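Local coordinates for protein 2-dehydropantoate 2-reductase (Enterococcus faecium, PDB 3WFI) that acts as an NADH-linked D-mandelate dehydrogenase of the ketopantoate reductase family, interconverting 2-hydroxy acids and 2-oxo acids, at residues 117-122 with 150-155; 122-127 with 178-183. All coordinates share one frame; numbering follows the deposited sequence.

Contact 1 (117-122 with 150-155) and contact 2 (122-127 with 178-183) lie about 11 Å apart, centre to centre, and share Ile122, where strand 122-127 begins. Both are partly buried, but contact 2 sits nearer the middle of the chain, about 11 Å from its centre against about 17 Å. Contact 1 closes the end of a strand pair through a backbone bond, a bridging water and apolar packing round Leu152; contact 2 packs strand against helix by apolar contact, with no hydrogen bond across it. Gln150 joins them: its N bonds to Ile124 O at 2.7 Å, continuing the pairing of strands 122-127 and 147-151, while its OE1 takes a bond from the backbone N of His181.

Contact 1: 117-122 with 150-155; sequences VPMENI and QNLGDG
Ile122 presents its flat carbonyl group to Leu152: the backbone N of Leu152 donates to Ile122 O at 3.0 Å, nearly straight (167° at the hydrogen) and tilted 19° from the carbonyl plane. Leu152 CB lies beside the same oxygen, and a water also donates to it. A second planar group, the amide of Asn151, turns back within its own segment. Asn151 ND2 donates to Gly153 O at 2.7 Å; the acceptor lies in the amide plane, whereas the donor stands above the carbonyl plane of Gly153. The same nitrogen has a weak second bond to Glu157.

The water binds at three points, donating to Glu120 O and Ile122 O and accepting from Gly153 N at 3.0 Å, so it bridges two carbonyls of one segment to an amide of the other. Close by, Glu120 CA and Gly153 CA approach to 3.9 Å, an intimacy open to a residue without a side chain. Lys156 is another partner of Glu120 O.

Leu152 supplies the apolar contact. Its CD1 meets Ile122 CG2 at 3.6 Å, and Met119 SD rests 3.9 Å from Leu152 CB. Met119 starts with CG anti to its own N (chi1 -163°), then bends at both following torsions, which brings the sulfur over to the leucine. Glu110 and His181 also touch Leu152.

The Leu152-Ile122 bond extends the antiparallel pairing of strands 122-127 and 147-151. Here that ladder ends, in the part of the Rossmann-type sheet where an antiparallel strand follows the parallel ones.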
# COMPACT_ATOMS: atom_id res chain seq x y z
N VAL B 117 -17.77 -24.33 16.65
CA VAL B 117 -17.27 -25.35 17.57
C VAL B 117 -16.10 -24.77 18.36
O VAL B 117 -15.36 -23.94 17.84
CB VAL B 117 -16.85 -26.66 16.85
CG1 VAL B 117 -17.96 -27.17 15.93
CG2 VAL B 117 -15.56 -26.48 16.07
N PRO B 118 -15.93 -25.21 19.62
CA PRO B 118 -14.78 -24.73 20.39
C PRO B 118 -13.44 -25.16 19.78
O PRO B 118 -13.37 -26.18 19.10
CB PRO B 118 -14.96 -25.37 21.76
CG PRO B 118 -15.84 -26.55 21.52
CD PRO B 118 -16.75 -26.15 20.40
N MET B 119 -12.41 -24.38 20.05
CA MET B 119 -11.07 -24.60 19.55
C MET B 119 -10.56 -26.01 19.85
O MET B 119 -9.88 -26.61 19.01
CB MET B 119 -10.12 -23.56 20.17
CG MET B 119 -8.79 -23.40 19.46
SD MET B 119 -8.94 -22.99 17.72
CE MET B 119 -9.77 -21.39 17.73
N GLU B 120 -10.90 -26.54 21.02
CA GLU B 120 -10.48 -27.88 21.44
C GLU B 120 -10.95 -28.99 20.48
O GLU B 120 -10.37 -30.07 20.43
CB GLU B 120 -10.89 -28.19 22.90
CG GLU B 120 -12.25 -28.85 23.09
CD GLU B 120 -12.64 -29.11 24.55
OE1 GLU B 120 -12.95 -28.14 25.28
OE2 GLU B 120 -12.68 -30.29 24.97
N ASN B 121 -11.99 -28.70 19.70
CA ASN B 121 -12.53 -29.67 18.75
C ASN B 121 -12.14 -29.40 17.29
O ASN B 121 -12.71 -30.02 16.38
CB ASN B 121 -14.06 -29.71 18.86
CG ASN B 121 -14.56 -30.38 20.14
OD1 ASN B 121 -15.71 -30.18 20.55
ND2 ASN B 121 -13.72 -31.21 20.74
N ILE B 122 -11.18 -28.50 17.07
CA ILE B 122 -10.77 -28.15 15.70
C ILE B 122 -9.41 -28.75 15.39
O ILE B 122 -8.47 -28.69 16.21
CB ILE B 122 -10.73 -26.62 15.47
CG1 ILE B 122 -12.10 -26.01 15.78
CG2 ILE B 122 -10.37 -26.32 14.02
CD1 ILE B 122 -12.14 -24.49 15.70
N GLN B 150 -3.21 -31.98 12.64
CA GLN B 150 -2.81 -31.49 13.94
C GLN B 150 -4.00 -30.91 14.71
O GLN B 150 -4.87 -30.28 14.14
CB GLN B 150 -1.76 -30.39 13.78
CG GLN B 150 -1.13 -29.96 15.10
CD GLN B 150 0.05 -29.04 14.92
OE1 GLN B 150 0.34 -28.57 13.82
NE2 GLN B 150 0.78 -28.80 16.02
N ASN B 151 -3.99 -31.12 16.02
CA ASN B 151 -4.93 -30.46 16.92
C ASN B 151 -4.61 -28.97 17.05
O ASN B 151 -3.46 -28.58 17.16
CB ASN B 151 -4.93 -31.12 18.31
CG ASN B 151 -3.58 -31.05 18.99
OD1 ASN B 151 -2.61 -31.65 18.53
ND2 ASN B 151 -3.50 -30.32 20.09
N LEU B 152 -5.65 -28.14 17.05
CA LEU B 152 -5.51 -26.75 17.51
C LEU B 152 -5.67 -26.53 19.00
O LEU B 152 -5.14 -25.56 19.53
CB LEU B 152 -6.48 -25.86 16.78
CG LEU B 152 -6.17 -25.74 15.31
CD1 LEU B 152 -7.19 -24.83 14.67
CD2 LEU B 152 -4.77 -25.19 15.10
N GLY B 153 -6.40 -27.39 19.69
CA GLY B 153 -6.62 -27.18 21.12
C GLY B 153 -5.57 -27.84 21.98
O GLY B 153 -5.15 -28.97 21.71
N ASP B 154 -5.18 -27.16 23.05
CA ASP B 154 -4.15 -27.64 23.98
C ASP B 154 -4.56 -28.99 24.51
O ASP B 154 -5.72 -29.20 24.84
CB ASP B 154 -4.01 -26.69 25.18
CG ASP B 154 -3.43 -25.33 24.82
OD1 ASP B 154 -2.70 -25.18 23.81
OD2 ASP B 154 -3.69 -24.39 25.59
N GLY B 155 -3.61 -29.92 24.57
CA GLY B 155 -3.85 -31.22 25.17
C GLY B 155 -4.67 -32.20 24.35
O GLY B 155 -5.05 -33.26 24.85
O HOH W 1 -8.07 -29.71 18.81

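Contact 2: 122-127 with 178-183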
# COMPACT_ATOMS: atom_id res chain seq x y z
N ILE B 122 -11.18 -28.50 17.07
CA ILE B 122 -10.77 -28.15 15.70
C ILE B 122 -9.41 -28.75 15.39
O ILE B 122 -8.47 -28.69 16.21
CB ILE B 122 -10.73 -26.62 15.47
CG1 ILE B 122 -12.10 -26.01 15.78
CG2 ILE B 122 -10.37 -26.32 14.02
CD1 ILE B 122 -12.14 -24.49 15.70
N TYR B 123 -9.31 -29.33 14.19
CA TYR B 123 -8.09 -29.96 13.72
C TYR B 123 -7.78 -29.42 12.33
O TYR B 123 -8.69 -29.11 11.55
CB TYR B 123 -8.22 -31.49 13.71
CG TYR B 123 -8.57 -32.08 15.06
CD1 TYR B 123 -7.57 -32.56 15.90
CD2 TYR B 123 -9.89 -32.11 15.51
CE1 TYR B 123 -7.88 -33.07 17.15
CE2 TYR B 123 -10.21 -32.62 16.75
CZ TYR B 123 -9.20 -33.11 17.56
OH TYR B 123 -9.50 -33.60 18.80
N ILE B 124 -6.50 -29.26 12.03
CA ILE B 124 -6.05 -28.72 10.75
C ILE B 124 -5.18 -29.74 10.07
O ILE B 124 -4.41 -30.44 10.74
CB ILE B 124 -5.27 -27.41 10.93
CG1 ILE B 124 -4.20 -27.54 12.02
CG2 ILE B 124 -6.22 -26.28 11.29
CD1 ILE B 124 -3.17 -26.43 12.00
N GLY B 125 -5.29 -29.85 8.75
CA GLY B 125 -4.50 -30.82 8.03
C GLY B 125 -4.22 -30.51 6.56
O GLY B 125 -4.75 -29.56 5.99
N ASN B 126 -3.35 -31.32 5.99
CA ASN B 126 -3.02 -31.27 4.57
C ASN B 126 -3.31 -32.62 3.99
O ASN B 126 -3.08 -33.63 4.66
CB ASN B 126 -1.52 -30.95 4.36
CG ASN B 126 -1.15 -29.55 4.83
OD1 ASN B 126 -0.02 -29.31 5.24
ND2 ASN B 126 -2.10 -28.63 4.77
N THR B 127 -3.81 -32.65 2.76
CA THR B 127 -3.99 -33.92 2.06
C THR B 127 -3.12 -33.94 0.80
O THR B 127 -3.04 -32.95 0.09
CB THR B 127 -5.47 -34.20 1.70
OG1 THR B 127 -5.53 -35.36 0.86
CG2 THR B 127 -6.11 -33.02 0.98
N ASP B 178 3.09 -32.44 14.38
CA ASP B 178 3.07 -31.23 15.21
C ASP B 178 3.61 -30.02 14.46
O ASP B 178 3.85 -28.97 15.05
CB ASP B 178 3.84 -31.45 16.52
CG ASP B 178 5.34 -31.68 16.32
OD1 ASP B 178 5.83 -31.56 15.18
OD2 ASP B 178 6.02 -32.01 17.32
N ASN B 179 3.79 -30.14 13.15
CA ASN B 179 4.39 -29.04 12.41
C ASN B 179 3.44 -28.42 11.41
O ASN B 179 3.84 -27.51 10.68
CB ASN B 179 5.66 -29.53 11.72
CG ASN B 179 6.52 -28.40 11.18
OD1 ASN B 179 6.76 -28.33 9.98
ND2 ASN B 179 6.96 -27.50 12.06
N ILE B 180 2.18 -28.86 11.42
CA ILE B 180 1.17 -28.42 10.43
C ILE B 180 0.87 -26.93 10.60
O ILE B 180 0.78 -26.19 9.63
CB ILE B 180 -0.18 -29.17 10.59
CG1 ILE B 180 -0.02 -30.67 10.39
CG2 ILE B 180 -1.22 -28.64 9.61
CD1 ILE B 180 0.62 -31.06 9.07
N HIS B 181 0.70 -26.50 11.85
CA HIS B 181 0.26 -25.14 12.14
C HIS B 181 1.35 -24.17 11.69
O HIS B 181 1.09 -23.16 11.03
CB HIS B 181 -0.01 -25.01 13.64
CG HIS B 181 -0.89 -23.85 14.00
ND1 HIS B 181 -1.31 -22.90 13.10
CD2 HIS B 181 -1.41 -23.50 15.20
CE1 HIS B 181 -2.07 -22.02 13.73
NE2 HIS B 181 -2.13 -22.35 15.01
N TYR B 182 2.59 -24.51 12.04
CA TYR B 182 3.76 -23.74 11.65
C TYR B 182 3.85 -23.65 10.14
O TYR B 182 4.04 -22.56 9.61
CB TYR B 182 5.03 -24.38 12.18
CG TYR B 182 6.31 -23.59 11.90
CD1 TYR B 182 6.91 -22.82 12.89
CD2 TYR B 182 6.92 -23.63 10.65
CE1 TYR B 182 8.08 -22.13 12.65
CE2 TYR B 182 8.09 -22.93 10.38
CZ TYR B 182 8.67 -22.18 11.39
OH TYR B 182 9.81 -21.46 11.14
N SER B 183 3.70 -24.78 9.45
CA SER B 183 3.91 -24.81 8.01
C SER B 183 2.80 -24.06 7.28
O SER B 183 3.05 -23.45 6.23
CB SER B 183 4.07 -26.25 7.48
OG SER B 183 2.89 -26.69 6.85
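Ile124 and Ile180 carry the apolar part of this contact, their side chains sliding past each other in opposite directions. Ile124 CD1 comes 3.8 Å from Ile180 CG2 and also lies 3.7 Å from His181 CA, so one methyl fits against two successive residues in the first turn of helix 180-191. The torsion behind this is chi1 of 48°, which sets CG1 of Ile124 between its backbone N and carbonyl carbon. The imidazole of His181 meets that methyl obliquely. Ile180 CG2 also reaches the strand backbone, at 3.8 Å from Ile124 O and 4.2 Å from Gly125 CA. Glu148 and Gln150 of the neighbouring strand 147-151 also touch Ile180.

Polar groups approach without bonding across the contact. Asn126 OD1 stops 4.2 Å from Ser183 OG, too far for a hydrogen bond, and lies beside the Ile180 side chain. Its amide nitrogen has weak partners outside the helix: Asn126 ND2 makes a weak, bent bond to Gly125 O (120° at the hydrogen) and another weak one to Asn105 OD1. Asn105 belongs to the NAD(+) site seen in this protein, which is consistent with a second-shell place for Asn126.

No backbone bond crosses the contact; in the helix's opening turn Ser183 N donates to the O of Asn179, the N-cap residue, at 3.0 Å.

Between strand 122-127 of the nucleotide-binding sheet and helix 180-191, in the C-terminal part of the sequence, the join is therefore van der Waals contact; a directional bond from this sheet to the helix start comes from the adjacent strand, through Gln150.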